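Local atomic coordinates of uncharacterized protein Q64V53_BACFR (Bacteroides fragilis, PDB entry 2RA8), a protein that is of unknown function but joins a WGR domain to a leucine-rich-repeat domain with a long parallel sheet. Residues A[81-86]-A[101-106]; A[94-99]-A[125-130]; A[77-82]-A[109-114]. All coordinates share one frame; numbering follows the deposited sequence.

Overall arrangement
Coming from the N-terminal WGR region and helix 70-75, the chain enters the parallel sheet at strand 80-83, one of its two outermost strands. Contact 1 closes the first loop, bringing 101-106, the exit from helix 96-102, back within side-chain reach of that strand. Contact 3 begins from the same strand, shares Lys-81 and Lys-82 with contact 1 and reaches past it to the next strand in 109-114, so contact 1 nests within its span apart from the shared residues. Contact 2 crosses both: 94-99 lies inside their loops, whereas 125-130 lies beyond them on the following helix. Together they tie strand to strand, strand to helix exit and helix to helix at this end of the sheet.

Contact 1: residues A[81-86]-A[101-106]; sequences KKYALS and LKDKKL
The backbones at Tyr-83 and Asp-103 stay well apart, CA to CA 9.8 Å, and long side chains from strand 80-83 span the gap to the turn that follows helix 96-102. Two donors converge on one carboxylate oxygen. Lys-81 NZ forms a salt bridge with Asp-103 OD2 at 2.7 Å, arriving on the syn side and 22° out of the carboxylate plane. Tyr-83 OH donates to the same OD2 at 2.9 Å but from the other face, 42° out of plane. Lys-81 holds CG opposite the backbone N (chi1 -160°) and stays extended beyond it, which carries NZ across to the turn. The second carboxylate oxygen is used locally: Lys-105 N donates to Asp-103 OD1 at 3.0 Å, an Asx turn inside the type I turn from Asp-103 to Leu-106. Both oxygens are therefore engaged, which limits rotation of the carboxylate. Lys-105 crosses Lys-81 at about a right angle, its CD 3.5 Å from Lys-81 NZ; the Asp-103 charge probably offsets the proximity of the two ammonium groups. Leu-106 CD1 lies oblique to the Tyr-83 ring, 3.6 Å from Tyr-83 OH. The Tyr-83 ring is also packed by Leu-96 and Ile-100 of helix 96-102 and by Ile-112 of strand 111-114, and thus sits buried between helix and sheet.

Contact 2: residues A[94-99]-A[125-130]; sequences VNLMDK and SDIADG
Met-97, present as selenomethionine, lies against Ile-127, and the two form the closest CA pair between 94-99 and 125-130, 5.9 Å. These two residues account for most of the surface buried between the segments. The Met-97 chain is bent at chi2 (-74°) and chi3 (117°), which turns its end across the neighbouring helix, from beside Asp-126 O past Gly-130 CA toward Ile-127. Met-97 CG lies 3.4 Å from Asp-126 O and 3.6 Å from Ile-127 CD1, so the first part of the side chain rests on both backbone and side chain of the opposing turn. Further out, Met-97 SE sits 3.7 Å from Gly-130 CA, one helical turn beyond Asp-126; because glycine has no side chain, the selenium meets the backbone directly. The separation modelled between the Met-97 methyl and Ile-127 CG2 is too short to be trusted.

Ile-127 turns its CG1 branch to the opposing helix: with CG1 anti to the carbonyl carbon (chi1 -48°), CD1 reaches both Met-97 CG and Leu-96 CD2, the latter at 3.7 Å. Its other branch, CG2, packs on Ile-114 of strand 111-114, so the residue joins the helix pair to the sheet beneath.

Asp-126 adds a smaller share: its O lies by Met-97 CG, and its carboxylate, on the exposed side of the helix, approaches Asn-95. Asp-126 OD2 comes no nearer than 3.9 Å to Asn-95 ND2. Asn-95 is instead the N-cap of helix 96-102: its OD1 accepts from Asp-98 N at 2.9 Å.

The chemistry therefore implies an interface held by apolar burial of selenomethionine, isoleucine and leucine, while two polar atoms beside it serve their own helices: Asn-95 OD1 caps Asp-98 N, and Asp-126 O accepts the helical bond from Gly-130 N.

Contact 3: residues A[77-82]-A[109-114]; sequences KVEAKK and LKQITI
Ala-80, Lys-81 and Lys-82 pair with Gln-111, Ile-112 and Thr-113 as adjacent parallel strands, the two ends of a beta-alpha-beta crossover that opens the ten-stranded sheet of the leucine-rich-repeat domain. The bonds follow the parallel pattern: Lys-81 N donates to Gln-111 O at 3.2 Å, and Lys-81 O receives Thr-113 N at 2.9 Å. Where the pairing starts, Glu-79 O accepts two successive amides, Lys-110 N at 2.7 Å and Gln-111 N at 3.0 Å; the second arrives nearly head-on to the carbonyl (C=O...N 160°). Glu-79, with CG between its backbone N and carbonyl carbon (chi1 65°) and extended beyond, brings its OE2 to 3.7 Å from Lys-110 CE.

Side chains then sort by face. On one, Leu-109 sets CD1 against Lys-81 CB in a tight contact of 3.4 Å, while its CD2 lies over the backbone between Glu-79 and Ala-80. On the opposite face the aliphatic part of Lys-82 runs obliquely past Thr-113, CG to CG2 3.7 Å, before its ammonium group reaches a salt bridge with Asp-148. Ala-80 CB rests beside Gln-111 CB on this face too.

Farther out, Ile-112 and Lys-110 hand the pairing on to strand 143-146 through backbone bonds with Gly-143. Gln-13 of strand 13-21 touches Val-78, Glu-79 and Ala-80, which places the pair beside the antiparallel N-terminal sheet. Two waters bridge 77-82 and 109-114. One donates to both Glu-79 OE1 and Gln-111 OE1. Another donates to Lys-81 O and accepts from Thr-113 OG1, the latter bond measuring 2.7 Å from OG1 to the water oxygen.

Contact 1: residues A[81-86]-A[101-106]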
# COMPACT_ATOMS: atom_id res chain seq x y z
N LYS A 81 6.02 6.97 18.19
CA LYS A 81 4.84 7.72 17.83
C LYS A 81 5.10 8.65 16.69
O LYS A 81 6.23 9.07 16.45
CB LYS A 81 4.32 8.50 19.05
CG LYS A 81 2.86 8.93 18.94
CD LYS A 81 2.38 9.56 20.23
CE LYS A 81 0.90 9.92 20.16
NZ LYS A 81 0.41 10.57 21.41
N LYS A 82 4.03 8.95 15.96
CA LYS A 82 4.10 9.85 14.82
C LYS A 82 3.30 11.10 15.12
O LYS A 82 2.15 11.01 15.56
CB LYS A 82 3.51 9.17 13.58
CG LYS A 82 3.46 10.05 12.34
CD LYS A 82 2.94 9.27 11.15
CE LYS A 82 2.87 10.13 9.89
NZ LYS A 82 2.53 9.28 8.73
N TYR A 83 3.90 12.26 14.89
CA TYR A 83 3.22 13.52 15.12
C TYR A 83 3.02 14.18 13.80
O TYR A 83 3.99 14.45 13.07
CB TYR A 83 4.03 14.43 16.04
CG TYR A 83 4.21 13.88 17.42
CD1 TYR A 83 5.28 13.05 17.73
CD2 TYR A 83 3.30 14.19 18.43
CE1 TYR A 83 5.45 12.54 19.01
CE2 TYR A 83 3.46 13.69 19.72
CZ TYR A 83 4.54 12.87 20.00
OH TYR A 83 4.72 12.38 21.26
N ALA A 84 1.77 14.45 13.47
CA ALA A 84 1.44 15.07 12.20
C ALA A 84 0.29 16.02 12.33
O ALA A 84 -0.61 15.80 13.13
CB ALA A 84 1.12 13.99 11.18
N LEU A 85 0.32 17.08 11.53
CA LEU A 85 -0.75 18.07 11.52
C LEU A 85 -1.69 17.78 10.40
O LEU A 85 -1.26 17.59 9.26
CB LEU A 85 -0.20 19.49 11.31
CG LEU A 85 0.18 20.38 12.51
CD1 LEU A 85 0.68 21.72 11.98
CD2 LEU A 85 -1.01 20.59 13.42
N SER A 86 -2.98 17.72 10.70
CA SER A 86 -3.97 17.50 9.65
C SER A 86 -4.30 18.86 9.08
O SER A 86 -3.88 19.89 9.61
CB SER A 86 -5.24 16.86 10.24
OG SER A 86 -5.86 17.72 11.17
N LEU A 101 5.50 19.15 21.80
CA LEU A 101 5.94 19.67 23.09
C LEU A 101 4.91 19.49 24.19
O LEU A 101 5.25 19.48 25.37
CB LEU A 101 6.30 21.16 22.97
CG LEU A 101 7.54 21.56 22.15
CD1 LEU A 101 7.55 23.07 21.97
CD2 LEU A 101 8.83 21.10 22.85
N LYS A 102 3.64 19.35 23.80
CA LYS A 102 2.55 19.17 24.76
C LYS A 102 2.37 17.75 25.27
O LYS A 102 2.15 17.54 26.46
CB LYS A 102 1.21 19.63 24.14
CG LYS A 102 -0.03 19.19 24.92
CD LYS A 102 -0.57 17.85 24.43
CE LYS A 102 -1.29 17.07 25.54
NZ LYS A 102 -2.46 17.77 26.13
N ASP A 103 2.45 16.78 24.36
CA ASP A 103 2.27 15.37 24.71
C ASP A 103 2.99 14.93 25.96
O ASP A 103 4.22 15.04 26.06
CB ASP A 103 2.70 14.48 23.55
CG ASP A 103 2.05 13.12 23.59
OD1 ASP A 103 1.52 12.73 24.66
OD2 ASP A 103 2.07 12.42 22.55
N LYS A 104 2.22 14.40 26.92
CA LYS A 104 2.76 13.93 28.19
C LYS A 104 3.41 12.56 28.10
O LYS A 104 4.00 12.11 29.08
CB LYS A 104 1.66 13.89 29.26
CG LYS A 104 0.96 15.22 29.48
CD LYS A 104 0.01 15.16 30.67
CE LYS A 104 -1.10 14.15 30.46
NZ LYS A 104 -1.99 14.06 31.66
N LYS A 105 3.29 11.89 26.96
CA LYS A 105 3.92 10.58 26.82
C LYS A 105 5.24 10.75 26.11
O LYS A 105 6.00 9.80 25.94
CB LYS A 105 3.03 9.61 26.03
CG LYS A 105 2.81 9.99 24.58
CD LYS A 105 2.30 8.79 23.78
CE LYS A 105 0.94 8.31 24.25
NZ LYS A 105 0.51 7.08 23.52
N LEU A 106 5.53 11.99 25.72
CA LEU A 106 6.77 12.31 25.03
C LEU A 106 8.00 11.77 25.73
O LEU A 106 8.90 11.22 25.07
CB LEU A 106 6.92 13.82 24.88
CG LEU A 106 8.04 14.31 23.97
CD1 LEU A 106 7.82 13.81 22.54
CD2 LEU A 106 8.08 15.83 23.99

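Contact 2: residues A[94-99]-A[125-130]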
# COMPACT_ATOMS: atom_id res chain seq x y z
N VAL A 94 -3.57 25.25 14.70
CA VAL A 94 -2.73 24.37 15.51
C VAL A 94 -1.31 24.32 14.99
O VAL A 94 -1.08 24.22 13.79
CB VAL A 94 -3.31 22.94 15.58
CG1 VAL A 94 -2.35 22.02 16.31
CG2 VAL A 94 -4.66 22.96 16.30
N ASN A 95 -0.37 24.39 15.92
CA ASN A 95 1.06 24.37 15.62
C ASN A 95 1.61 22.99 15.96
O ASN A 95 1.55 22.58 17.11
CB ASN A 95 1.76 25.46 16.45
CG ASN A 95 3.27 25.39 16.37
OD1 ASN A 95 3.88 24.43 16.83
ND2 ASN A 95 3.88 26.42 15.79
N LEU A 96 2.15 22.28 14.97
CA LEU A 96 2.68 20.93 15.18
C LEU A 96 3.64 20.83 16.33
O LEU A 96 3.58 19.89 17.12
CB LEU A 96 3.37 20.40 13.91
CG LEU A 96 3.95 18.98 14.01
CD1 LEU A 96 2.84 17.99 14.36
CD2 LEU A 96 4.62 18.59 12.70
N MSE A 97 4.57 21.77 16.42
CA MSE A 97 5.54 21.74 17.50
C MSE A 97 4.89 21.80 18.85
O MSE A 97 5.42 21.27 19.83
CB MSE A 97 6.52 22.90 17.36
CG MSE A 97 7.77 22.52 16.60
SE MSE A 97 8.91 21.43 17.71
CE MSE A 97 8.94 19.78 16.72
N ASP A 98 3.72 22.44 18.91
CA ASP A 98 3.00 22.53 20.18
C ASP A 98 2.36 21.21 20.51
O ASP A 98 2.24 20.85 21.68
CB ASP A 98 1.91 23.62 20.12
CG ASP A 98 2.50 25.02 20.12
OD1 ASP A 98 3.48 25.26 20.85
OD2 ASP A 98 1.96 25.89 19.39
N LYS A 99 1.95 20.46 19.48
CA LYS A 99 1.35 19.14 19.69
C LYS A 99 2.38 18.21 20.27
O LYS A 99 2.07 17.39 21.14
CB LYS A 99 0.83 18.53 18.38
CG LYS A 99 -0.56 19.00 17.97
CD LYS A 99 -1.43 17.83 17.49
CE LYS A 99 -0.96 17.26 16.16
NZ LYS A 99 -1.85 16.15 15.70
N SER A 125 11.27 24.48 9.26
CA SER A 125 12.07 25.31 10.17
C SER A 125 11.56 25.40 11.59
O SER A 125 12.36 25.41 12.54
CB SER A 125 12.19 26.73 9.61
OG SER A 125 13.53 26.99 9.24
N ASP A 126 10.24 25.50 11.75
CA ASP A 126 9.64 25.60 13.08
C ASP A 126 9.93 24.37 13.89
O ASP A 126 10.19 24.45 15.09
CB ASP A 126 8.12 25.75 12.97
CG ASP A 126 7.69 27.18 12.72
OD1 ASP A 126 8.32 27.85 11.87
OD2 ASP A 126 6.72 27.63 13.36
N ILE A 127 9.88 23.22 13.22
CA ILE A 127 10.13 21.94 13.86
C ILE A 127 11.59 21.83 14.25
O ILE A 127 11.92 21.51 15.39
CB ILE A 127 9.75 20.79 12.91
CG1 ILE A 127 8.35 21.06 12.29
CG2 ILE A 127 9.77 19.47 13.66
CD1 ILE A 127 7.23 21.21 13.32
N ALA A 128 12.48 22.12 13.31
CA ALA A 128 13.91 22.05 13.61
C ALA A 128 14.26 23.01 14.73
O ALA A 128 14.97 22.65 15.67
CB ALA A 128 14.72 22.36 12.37
N ASP A 129 13.77 24.25 14.62
CA ASP A 129 14.03 25.28 15.62
C ASP A 129 13.43 24.91 16.95
O ASP A 129 14.07 25.05 18.00
CB ASP A 129 13.46 26.62 15.17
CG ASP A 129 14.29 27.27 14.06
OD1 ASP A 129 14.73 26.54 13.14
OD2 ASP A 129 14.49 28.50 14.11
N GLY A 130 12.18 24.45 16.91
CA GLY A 130 11.50 24.05 18.14
C GLY A 130 12.28 22.98 18.89
O GLY A 130 12.44 23.07 20.11

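Contact 3: residues A[77-82]-A[109-114]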
# COMPACT_ATOMS: atom_id res chain seq x y z
N LYS A 77 4.96 -0.72 26.99
CA LYS A 77 4.12 0.35 26.49
C LYS A 77 4.59 0.80 25.14
O LYS A 77 5.72 0.52 24.75
CB LYS A 77 4.17 1.56 27.45
CG LYS A 77 3.76 1.24 28.89
CD LYS A 77 2.27 1.01 29.02
CE LYS A 77 1.94 0.43 30.39
NZ LYS A 77 2.57 1.24 31.48
N VAL A 78 3.71 1.49 24.41
CA VAL A 78 4.05 2.02 23.09
C VAL A 78 5.22 2.96 23.28
O VAL A 78 5.18 3.84 24.14
CB VAL A 78 2.88 2.82 22.47
CG1 VAL A 78 3.30 3.45 21.15
CG2 VAL A 78 1.68 1.91 22.24
N GLU A 79 6.29 2.78 22.51
CA GLU A 79 7.44 3.66 22.66
C GLU A 79 7.83 4.34 21.37
O GLU A 79 8.96 4.82 21.23
CB GLU A 79 8.64 2.90 23.25
CG GLU A 79 9.18 1.82 22.37
CD GLU A 79 10.40 1.14 22.95
OE1 GLU A 79 11.13 0.47 22.19
OE2 GLU A 79 10.64 1.28 24.18
N ALA A 80 6.89 4.40 20.42
CA ALA A 80 7.11 5.05 19.14
C ALA A 80 5.87 5.80 18.80
O ALA A 80 4.76 5.34 19.08
CB ALA A 80 7.42 4.02 18.04
N LYS A 81 6.02 6.97 18.19
CA LYS A 81 4.84 7.72 17.83
C LYS A 81 5.10 8.65 16.69
O LYS A 81 6.23 9.07 16.45
CB LYS A 81 4.32 8.50 19.05
CG LYS A 81 2.86 8.93 18.94
CD LYS A 81 2.38 9.56 20.23
CE LYS A 81 0.90 9.92 20.16
NZ LYS A 81 0.41 10.57 21.41
N LYS A 82 4.03 8.95 15.96
CA LYS A 82 4.10 9.85 14.82
C LYS A 82 3.30 11.10 15.12
O LYS A 82 2.15 11.01 15.56
CB LYS A 82 3.51 9.17 13.58
CG LYS A 82 3.46 10.05 12.34
CD LYS A 82 2.94 9.27 11.15
CE LYS A 82 2.87 10.13 9.89
NZ LYS A 82 2.53 9.28 8.73
N LEU A 109 8.59 7.96 25.05
CA LEU A 109 8.85 7.45 23.71
C LEU A 109 10.32 7.32 23.42
O LEU A 109 11.11 8.16 23.83
CB LEU A 109 8.25 8.36 22.66
CG LEU A 109 6.73 8.52 22.69
CD1 LEU A 109 6.33 9.49 21.58
CD2 LEU A 109 6.04 7.18 22.49
N LYS A 110 10.68 6.27 22.68
CA LYS A 110 12.06 6.04 22.32
C LYS A 110 12.26 6.44 20.87
O LYS A 110 13.38 6.79 20.47
CB LYS A 110 12.42 4.57 22.50
CG LYS A 110 13.85 4.34 22.91
CD LYS A 110 14.02 4.56 24.41
CE LYS A 110 13.51 3.36 25.19
NZ LYS A 110 13.68 3.56 26.65
N GLN A 111 11.19 6.39 20.09
CA GLN A 111 11.26 6.76 18.68
C GLN A 111 10.19 7.75 18.34
O GLN A 111 9.07 7.68 18.86
CB GLN A 111 11.10 5.53 17.77
CG GLN A 111 12.31 4.61 17.78
CD GLN A 111 12.29 3.61 18.92
OE1 GLN A 111 13.34 3.15 19.37
NE2 GLN A 111 11.10 3.26 19.39
N ILE A 112 10.53 8.68 17.46
CA ILE A 112 9.59 9.70 17.02
C ILE A 112 9.63 9.89 15.52
O ILE A 112 10.70 9.86 14.90
CB ILE A 112 9.86 11.06 17.76
CG1 ILE A 112 8.81 12.09 17.34
CG2 ILE A 112 11.27 11.58 17.45
CD1 ILE A 112 8.78 13.34 18.21
N THR A 113 8.45 10.06 14.94
CA THR A 113 8.29 10.28 13.51
C THR A 113 7.64 11.65 13.32
O THR A 113 6.65 11.96 13.98
CB THR A 113 7.38 9.19 12.87
OG1 THR A 113 8.05 7.92 12.90
CG2 THR A 113 7.05 9.54 11.43
N ILE A 114 8.26 12.55 12.58
CA ILE A 114 7.78 13.89 12.18
C ILE A 114 7.12 13.82 10.80
O ILE A 114 7.77 13.45 9.81
CB ILE A 114 8.89 14.92 12.13
CG1 ILE A 114 9.62 14.92 13.50
CG2 ILE A 114 8.30 16.36 11.75
CD1 ILE A 114 8.69 15.16 14.73
O HOH W 1 13.55 1.20 21.57
O HOH W 2 7.73 6.83 15.39